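Local coordinates for putative tryptophan halogenase (Xanthomonas campestris pv. campestris, PDB 6Y1W), which belongs to the flavin-dependent halogenases and probably uses FAD to drive the halogenation of an aromatic substrate, at residues A[28-33]-A[349-354]; A[32-37]-A[67-72]. All coordinates share one frame; numbering follows the deposited sequence.

Both contacts start from helix 25-39, the first helix of the dinucleotide-binding fold, and overlap there in Ala32 and Ala33. Contact 1 joins its first half to the beginning of helix 350-363, and contact 2 joins its second half to helix 65-73. Their centres lie 10 Å apart, and they meet directly where Met30 CE packs on Phe69 CE2 at 3.8 Å. Contact 1 is the nearer to the predicted FAD site: it contains Ile351, and the side chain of Met30 comes within about 4 Å of that of Thr26. From contact 2, the Phe69 side chain is about 7 Å from that of Ile351. The structure is of the flavin-free enzyme.

Contact 1 of 2, residues A[28-33]-A[349-354]; sequences GWMAAA and TNIHLI
Met30, on helix 25-39, reaches across to Ile351 and Ile354 at the start of helix 350-363, a good example of one flexible thioether serving two branched neighbours. Asn350 faces another way, its ND2 hydrogen-bonded to Glu60 OE2. Ile351 offers two surfaces to the methionine: Met30 CE lies 3.9 Å from Ile351 CG2 and 3.8 Å from Ile351 O. The thioether chain is extended through chi2 and then bends at chi3 (70°), which turns CE from the line of the chain toward this carbonyl and the CG2 methyl. The two side chains cross at about a right angle. The sulfur joins in as well, Met30 SD being 4.0 Å from Ile351 CG2. Ile351 is also a predicted FAD-binding residue, so the methionine packs directly on part of the probable cofactor pocket. His352 turns its CB away from helix 25-39, and its ND1 is hydrogen-bonded to Ser65 OG. One turn on from Asn350 comes Ile354, where the backbones are nearest: its CA is 7.7 Å from Met30 CA. CG1 lies beside the backbone N (chi1 -67°), which leaves CG2 anti to that N as the branch that touches, 3.8 Å from Met30 SD and 4.1 Å from Met30 CB. The sulfur thus lies against the CG2 methyls of both isoleucines, in a buried interface that is apolar apart from the Ile351 carbonyl. The Ile354 side chain is also about 4 Å from a bound tartrate, probably from the crystallisation liquor. In the wider fold, helix 25-39 carries Gly28 of a GxGxxG sequence of Rossmann type, consistent with FAD binding; Met30 also touches Gln355 and Ile358 further along helix 350-363 and Leu174 of helix 167-180, while Leu353 packs against helix 371-397.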
ATOM      1  N   GLY A  28     -26.964  -1.283  -7.597  1.00 13.99           N
ATOM      2  CA  GLY A  28     -27.629  -2.534  -7.263  1.00 12.55           C
ATOM      3  C   GLY A  28     -27.198  -3.657  -8.187  1.00 12.38           C
ATOM      4  O   GLY A  28     -26.935  -4.789  -7.723  1.00 14.15           O
ATOM      5  N   TRP A  29     -27.116  -3.368  -9.496  1.00 13.78           N
ATOM      6  CA  TRP A  29     -26.811  -4.465 -10.414  1.00 12.78           C
ATOM      7  C   TRP A  29     -25.323  -4.754 -10.474  1.00 13.17           C
ATOM      8  O   TRP A  29     -24.941  -5.888 -10.779  1.00 14.41           O
ATOM      9  CB  TRP A  29     -27.413  -4.195 -11.812  1.00 13.25           C
ATOM     10  CG  TRP A  29     -28.927  -4.352 -11.794  1.00 15.64           C
ATOM     11  CD1 TRP A  29     -29.859  -3.362 -11.936  1.00 14.82           C
ATOM     12  CD2 TRP A  29     -29.665  -5.564 -11.568  1.00 13.53           C
ATOM     13  NE1 TRP A  29     -31.124  -3.892 -11.839  1.00 14.66           N
ATOM     14  CE2 TRP A  29     -31.029  -5.238 -11.597  1.00 14.17           C
ATOM     15  CE3 TRP A  29     -29.291  -6.889 -11.344  1.00 17.90           C
ATOM     16  CZ2 TRP A  29     -32.037  -6.194 -11.405  1.00 17.96           C
ATOM     17  CZ3 TRP A  29     -30.273  -7.832 -11.152  1.00 16.07           C
ATOM     18  CH2 TRP A  29     -31.641  -7.481 -11.179  1.00 18.20           C
ATOM     19  N   MET A  30     -24.443  -3.786 -10.200  1.00 15.28           N
ATOM     20  CA  MET A  30     -23.041  -4.158 -10.016  1.00 13.80           C
ATOM     21  C   MET A  30     -22.895  -5.079  -8.810  1.00 13.71           C
ATOM     22  O   MET A  30     -22.113  -6.035  -8.844  1.00 14.40           O
ATOM     23  CB  MET A  30     -22.147  -2.921  -9.844  1.00 12.31           C
ATOM     24  CG  MET A  30     -21.830  -2.155 -11.086  1.00 13.42           C
ATOM     25  SD  MET A  30     -20.857  -0.636 -10.825  1.00 14.48           S
ATOM     26  CE  MET A  30     -19.275  -1.344 -10.352  1.00 17.41           C
ATOM     27  N   ALA A  31     -23.620  -4.800  -7.730  1.00 14.59           N
ATOM     28  CA  ALA A  31     -23.530  -5.654  -6.544  1.00 13.04           C
ATOM     29  C   ALA A  31     -24.108  -7.032  -6.830  1.00 14.51           C
ATOM     30  O   ALA A  31     -23.514  -8.059  -6.474  1.00 15.22           O
ATOM     31  CB  ALA A  31     -24.274  -4.988  -5.378  1.00 13.97           C
ATOM     32  N   ALA A  32     -25.279  -7.068  -7.475  1.00 13.05           N
ATOM     33  CA  ALA A  32     -25.895  -8.348  -7.798  1.00 13.05           C
ATOM     34  C   ALA A  32     -24.994  -9.166  -8.696  1.00 13.25           C
ATOM     35  O   ALA A  32     -24.913 -10.386  -8.553  1.00 14.82           O
ATOM     36  CB  ALA A  32     -27.238  -8.135  -8.491  1.00 15.47           C
ATOM     37  N   ALA A  33     -24.338  -8.507  -9.653  1.00 12.32           N
ATOM     38  CA  ALA A  33     -23.516  -9.229 -10.619  1.00 13.62           C
ATOM     39  C   ALA A  33     -22.321  -9.881  -9.951  1.00 15.18           C
ATOM     40  O   ALA A  33     -22.051 -11.073 -10.159  1.00 14.52           O
ATOM     41  CB  ALA A  33     -23.056  -8.261 -11.727  1.00 15.15           C
ATOM     42  N   THR A 349     -15.039   9.088 -10.275  1.00 12.55           N
ATOM     43  CA  THR A 349     -14.887   8.107  -9.199  1.00 12.71           C
ATOM     44  C   THR A 349     -16.197   7.417  -8.790  1.00 14.18           C
ATOM     45  O   THR A 349     -16.139   6.518  -7.948  1.00 14.27           O
ATOM     46  CB  THR A 349     -14.253   8.745  -7.955  1.00 12.93           C
ATOM     47  OG1 THR A 349     -14.905   9.990  -7.625  1.00 14.72           O
ATOM     48  CG2 THR A 349     -12.758   8.986  -8.152  1.00 11.96           C
ATOM     49  N   ASN A 350     -17.361   7.756  -9.361  1.00 15.32           N
ATOM     50  CA  ASN A 350     -18.633   7.209  -8.845  1.00 14.80           C
ATOM     51  C   ASN A 350     -18.693   5.683  -8.963  1.00 16.73           C
ATOM     52  O   ASN A 350     -18.926   4.960  -7.977  1.00 15.50           O
ATOM     53  CB  ASN A 350     -19.814   7.834  -9.613  1.00 14.92           C
ATOM     54  CG  ASN A 350     -21.145   7.143  -9.302  1.00 25.38           C
ATOM     55  OD1 ASN A 350     -21.544   7.134  -8.143  1.00 28.27           O
ATOM     56  ND2 ASN A 350     -21.838   6.566 -10.318  1.00 19.32           N
ATOM     57  N   ILE A 351     -18.513   5.164 -10.183  1.00 13.04           N
ATOM     58  CA  ILE A 351     -18.583   3.715 -10.363  1.00 15.53           C
ATOM     59  C   ILE A 351     -17.464   2.998  -9.619  1.00 15.16           C
ATOM     60  O   ILE A 351     -17.676   1.903  -9.076  1.00 14.85           O
ATOM     61  CB  ILE A 351     -18.631   3.404 -11.870  1.00 11.83           C
ATOM     62  CG1 ILE A 351     -20.072   3.618 -12.340  1.00 15.63           C
ATOM     63  CG2 ILE A 351     -18.180   1.944 -12.171  1.00 14.19           C
ATOM     64  CD1 ILE A 351     -20.235   3.539 -13.860  1.00 17.77           C
ATOM     65  N   HIS A 352     -16.288   3.613  -9.529  1.00 12.99           N
ATOM     66  CA  HIS A 352     -15.178   3.041  -8.774  1.00 13.16           C
ATOM     67  C   HIS A 352     -15.547   2.846  -7.312  1.00 14.86           C
ATOM     68  O   HIS A 352     -15.209   1.823  -6.702  1.00 14.44           O
ATOM     69  CB  HIS A 352     -13.973   3.964  -8.912  1.00 14.90           C
ATOM     70  CG  HIS A 352     -12.881   3.648  -7.945  1.00 12.56           C
ATOM     71  ND1 HIS A 352     -11.926   2.685  -8.193  1.00 13.38           N
ATOM     72  CD2 HIS A 352     -12.584   4.178  -6.735  1.00 14.79           C
ATOM     73  CE1 HIS A 352     -11.079   2.634  -7.173  1.00 13.75           C
ATOM     74  NE2 HIS A 352     -11.455   3.539  -6.280  1.00 14.34           N
ATOM     75  N   LEU A 353     -16.224   3.836  -6.720  1.00 12.86           N
ATOM     76  CA  LEU A 353     -16.560   3.711  -5.313  1.00 11.42           C
ATOM     77  C   LEU A 353     -17.602   2.633  -5.082  1.00 14.10           C
ATOM     78  O   LEU A 353     -17.564   1.982  -4.043  1.00 15.47           O
ATOM     79  CB  LEU A 353     -17.040   5.048  -4.754  1.00 14.44           C
ATOM     80  CG  LEU A 353     -15.851   5.990  -4.521  1.00 15.08           C
ATOM     81  CD1 LEU A 353     -16.365   7.426  -4.387  1.00 16.62           C
ATOM     82  CD2 LEU A 353     -14.982   5.595  -3.326  1.00 16.36           C
ATOM     83  N   ILE A 354     -18.518   2.424  -6.035  1.00 13.58           N
ATOM     84  CA  ILE A 354     -19.413   1.264  -5.961  1.00 11.75           C
ATOM     85  C   ILE A 354     -18.602  -0.023  -5.998  1.00 12.44           C
ATOM     86  O   ILE A 354     -18.787  -0.932  -5.174  1.00 13.63           O
ATOM     87  CB  ILE A 354     -20.439   1.306  -7.108  1.00 14.17           C
ATOM     88  CG1 ILE A 354     -21.389   2.499  -6.917  1.00 14.09           C
ATOM     89  CG2 ILE A 354     -21.270   0.003  -7.077  1.00 13.07           C
ATOM     90  CD1 ILE A 354     -22.251   2.798  -8.181  1.00 16.66           C
TER

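Contact 2 of 2, residues A[32-37]-A[67-72]; sequences AAALSK and VTFHRL
Ala34 presents its CB to the end of the Phe69 ring, meeting CZ and CE1 almost equally, each at 4.0 Å. The methyl approaches obliquely to the ring plane. Phe69 reaches it because CG lies anti to its backbone N (chi1 -168°): the CB leaves its helix alongside the other segment, yet the ring swings in so that its far end does the touching. Within 32-37, the Ala34 methyl is what meets the ring, and the closest backbone pair is Ala34 CA and Leu72 CA, 8.3 Å apart. Helix 25-39 connects strands 18-22 and 44-49, neighbouring parallel strands of the mixed sheet, in the beta-alpha-beta unit that opens a Rossmann-type dinucleotide-binding fold; helix 65-73 therefore packs on the helix of that unit. Further along, Lys37 brings CE alongside the carbonyl oxygen of Leu72, with CE 4.0 Å from Leu72 O in a van der Waals contact. A bend at chi2 (71°) turns its otherwise extended outer chain, and its NZ goes on to a salt bridge with Glu74, just beyond the segment. Tyr170 of helix 167-180 and Gln355 of helix 350-363 also touch Phe69, enclosing the buried ring between helices. At the more exposed end of the interface, Leu72 packs against Trp116 of the second subunit.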
ATOM      1  N   ALA A  32     -25.279  -7.068  -7.475  1.00 13.05           N
ATOM      2  CA  ALA A  32     -25.895  -8.348  -7.798  1.00 13.05           C
ATOM      3  C   ALA A  32     -24.994  -9.166  -8.696  1.00 13.25           C
ATOM      4  O   ALA A  32     -24.913 -10.386  -8.553  1.00 14.82           O
ATOM      5  CB  ALA A  32     -27.238  -8.135  -8.491  1.00 15.47           C
ATOM      6  N   ALA A  33     -24.338  -8.507  -9.653  1.00 12.32           N
ATOM      7  CA  ALA A  33     -23.516  -9.229 -10.619  1.00 13.62           C
ATOM      8  C   ALA A  33     -22.321  -9.881  -9.951  1.00 15.18           C
ATOM      9  O   ALA A  33     -22.051 -11.073 -10.159  1.00 14.52           O
ATOM     10  CB  ALA A  33     -23.056  -8.261 -11.727  1.00 15.15           C
ATOM     11  N   ALA A  34     -21.575  -9.112  -9.147  1.00 14.41           N
ATOM     12  CA  ALA A  34     -20.386  -9.669  -8.515  1.00 13.07           C
ATOM     13  C   ALA A  34     -20.757 -10.712  -7.465  1.00 13.38           C
ATOM     14  O   ALA A  34     -20.083 -11.749  -7.367  1.00 14.87           O
ATOM     15  CB  ALA A  34     -19.554  -8.549  -7.880  1.00 17.70           C
ATOM     16  N   LEU A  35     -21.796 -10.437  -6.660  1.00 15.10           N
ATOM     17  CA  LEU A  35     -22.169 -11.377  -5.600  1.00 12.86           C
ATOM     18  C   LEU A  35     -22.687 -12.681  -6.191  1.00 16.19           C
ATOM     19  O   LEU A  35     -22.353 -13.764  -5.689  1.00 16.23           O
ATOM     20  CB  LEU A  35     -23.225 -10.740  -4.687  1.00 15.56           C
ATOM     21  CG  LEU A  35     -23.731 -11.591  -3.536  1.00 25.20           C
ATOM     22  CD1 LEU A  35     -22.524 -11.865  -2.604  1.00 23.64           C
ATOM     23  CD2 LEU A  35     -24.866 -10.837  -2.782  1.00 21.40           C
ATOM     24  N   SER A  36     -23.504 -12.605  -7.258  1.00 13.69           N
ATOM     25  CA  SER A  36     -24.070 -13.828  -7.816  1.00 14.61           C
ATOM     26  C   SER A  36     -23.018 -14.621  -8.578  1.00 16.74           C
ATOM     27  O   SER A  36     -23.012 -15.859  -8.518  1.00 15.51           O
ATOM     28  CB  SER A  36     -25.292 -13.522  -8.702  1.00 16.03           C
ATOM     29  OG  SER A  36     -24.916 -12.834  -9.909  1.00 15.37           O
ATOM     30  N   LYS A  37     -22.112 -13.931  -9.280  1.00 12.82           N
ATOM     31  CA  LYS A  37     -21.009 -14.615  -9.958  1.00 15.59           C
ATOM     32  C   LYS A  37     -20.212 -15.469  -8.980  1.00 18.96           C
ATOM     33  O   LYS A  37     -20.018 -16.671  -9.205  1.00 17.08           O
ATOM     34  CB  LYS A  37     -20.098 -13.582 -10.648  1.00 15.83           C
ATOM     35  CG  LYS A  37     -18.621 -14.070 -10.887  1.00 20.91           C
ATOM     36  CD  LYS A  37     -18.564 -15.114 -11.940  1.00 26.15           C
ATOM     37  CE  LYS A  37     -17.111 -15.508 -12.253  1.00 16.24           C
ATOM     38  NZ  LYS A  37     -17.169 -16.446 -13.349  1.00 21.07           N
ATOM     39  N   VAL A  67     -11.759  -2.017 -15.453  1.00 11.46           N
ATOM     40  CA  VAL A  67     -11.197  -3.070 -16.301  1.00 11.83           C
ATOM     41  C   VAL A  67     -10.921  -4.305 -15.455  1.00 17.32           C
ATOM     42  O   VAL A  67     -11.218  -5.445 -15.845  1.00 15.34           O
ATOM     43  CB  VAL A  67      -9.917  -2.577 -17.001  1.00 17.50           C
ATOM     44  CG1 VAL A  67      -9.388  -3.644 -17.971  1.00 16.55           C
ATOM     45  CG2 VAL A  67     -10.168  -1.287 -17.754  1.00 12.95           C
ATOM     46  N   THR A  68     -10.345  -4.094 -14.281  1.00 15.32           N
ATOM     47  CA  THR A  68     -10.125  -5.204 -13.358  1.00 14.40           C
ATOM     48  C   THR A  68     -11.434  -5.833 -12.898  1.00 13.80           C
ATOM     49  O   THR A  68     -11.523  -7.063 -12.795  1.00 14.49           O
ATOM     50  CB  THR A  68      -9.311  -4.696 -12.169  1.00 18.33           C
ATOM     51  OG1 THR A  68      -8.064  -4.204 -12.661  1.00 21.77           O
ATOM     52  CG2 THR A  68      -9.057  -5.827 -11.155  1.00 17.12           C
ATOM     53  N   PHE A  69     -12.443  -5.026 -12.555  1.00 14.59           N
ATOM     54  CA  PHE A  69     -13.751  -5.579 -12.157  1.00 13.72           C
ATOM     55  C   PHE A  69     -14.270  -6.586 -13.190  1.00 14.27           C
ATOM     56  O   PHE A  69     -14.759  -7.676 -12.845  1.00 15.11           O
ATOM     57  CB  PHE A  69     -14.764  -4.416 -12.006  1.00 17.95           C
ATOM     58  CG  PHE A  69     -16.082  -4.796 -11.327  1.00 14.76           C
ATOM     59  CD1 PHE A  69     -16.098  -5.282 -10.026  1.00 14.02           C
ATOM     60  CD2 PHE A  69     -17.295  -4.613 -12.007  1.00 16.92           C
ATOM     61  CE1 PHE A  69     -17.336  -5.567  -9.383  1.00 11.26           C
ATOM     62  CE2 PHE A  69     -18.534  -4.922 -11.393  1.00 17.01           C
ATOM     63  CZ  PHE A  69     -18.547  -5.382 -10.087  1.00 15.76           C
ATOM     64  N   HIS A  70     -14.175  -6.243 -14.472  1.00 15.24           N
ATOM     65  CA  HIS A  70     -14.698  -7.144 -15.489  1.00 15.30           C
ATOM     66  C   HIS A  70     -13.830  -8.383 -15.625  1.00 16.85           C
ATOM     67  O   HIS A  70     -14.361  -9.459 -15.917  1.00 15.56           O
ATOM     68  CB  HIS A  70     -14.848  -6.392 -16.822  1.00 14.44           C
ATOM     69  CG  HIS A  70     -15.952  -5.400 -16.763  1.00 14.70           C
ATOM     70  ND1 HIS A  70     -16.176  -4.457 -17.742  1.00 14.36           N
ATOM     71  CD2 HIS A  70     -16.936  -5.235 -15.846  1.00 15.43           C
ATOM     72  CE1 HIS A  70     -17.236  -3.735 -17.415  1.00 15.79           C
ATOM     73  NE2 HIS A  70     -17.716  -4.186 -16.272  1.00 16.22           N
ATOM     74  N   ARG A  71     -12.532  -8.270 -15.347  1.00 14.61           N
ATOM     75  CA  ARG A  71     -11.703  -9.468 -15.295  1.00 14.52           C
ATOM     76  C   ARG A  71     -12.123 -10.390 -14.171  1.00 19.20           C
ATOM     77  O   ARG A  71     -12.116 -11.615 -14.340  1.00 19.82           O
ATOM     78  CB  ARG A  71     -10.240  -9.091 -15.139  1.00 15.44           C
ATOM     79  CG  ARG A  71      -9.731  -8.524 -16.401  1.00 21.82           C
ATOM     80  CD  ARG A  71      -8.231  -8.608 -16.504  1.00 46.94           C
ATOM     81  NE  ARG A  71      -7.890  -7.955 -17.756  1.00 65.79           N
ATOM     82  CZ  ARG A  71      -7.163  -6.855 -17.855  1.00 63.00           C
ATOM     83  NH1 ARG A  71      -6.668  -6.286 -16.756  1.00 45.75           N
ATOM     84  NH2 ARG A  71      -6.939  -6.335 -19.061  1.00 32.89           N
ATOM     85  N   LEU A  72     -12.444  -9.831 -12.998  1.00 14.68           N
ATOM     86  CA  LEU A  72     -12.883 -10.682 -11.891  1.00 14.93           C
ATOM     87  C   LEU A  72     -14.188 -11.376 -12.246  1.00 16.89           C
ATOM     88  O   LEU A  72     -14.395 -12.544 -11.898  1.00 15.98           O
ATOM     89  CB  LEU A  72     -13.087  -9.863 -10.599  1.00 17.59           C
ATOM     90  CG  LEU A  72     -11.916  -8.994 -10.146  1.00 18.81           C
ATOM     91  CD1 LEU A  72     -12.294  -8.207  -8.888  1.00 19.31           C
ATOM     92  CD2 LEU A  72     -10.662  -9.816  -9.934  1.00 20.33           C
TER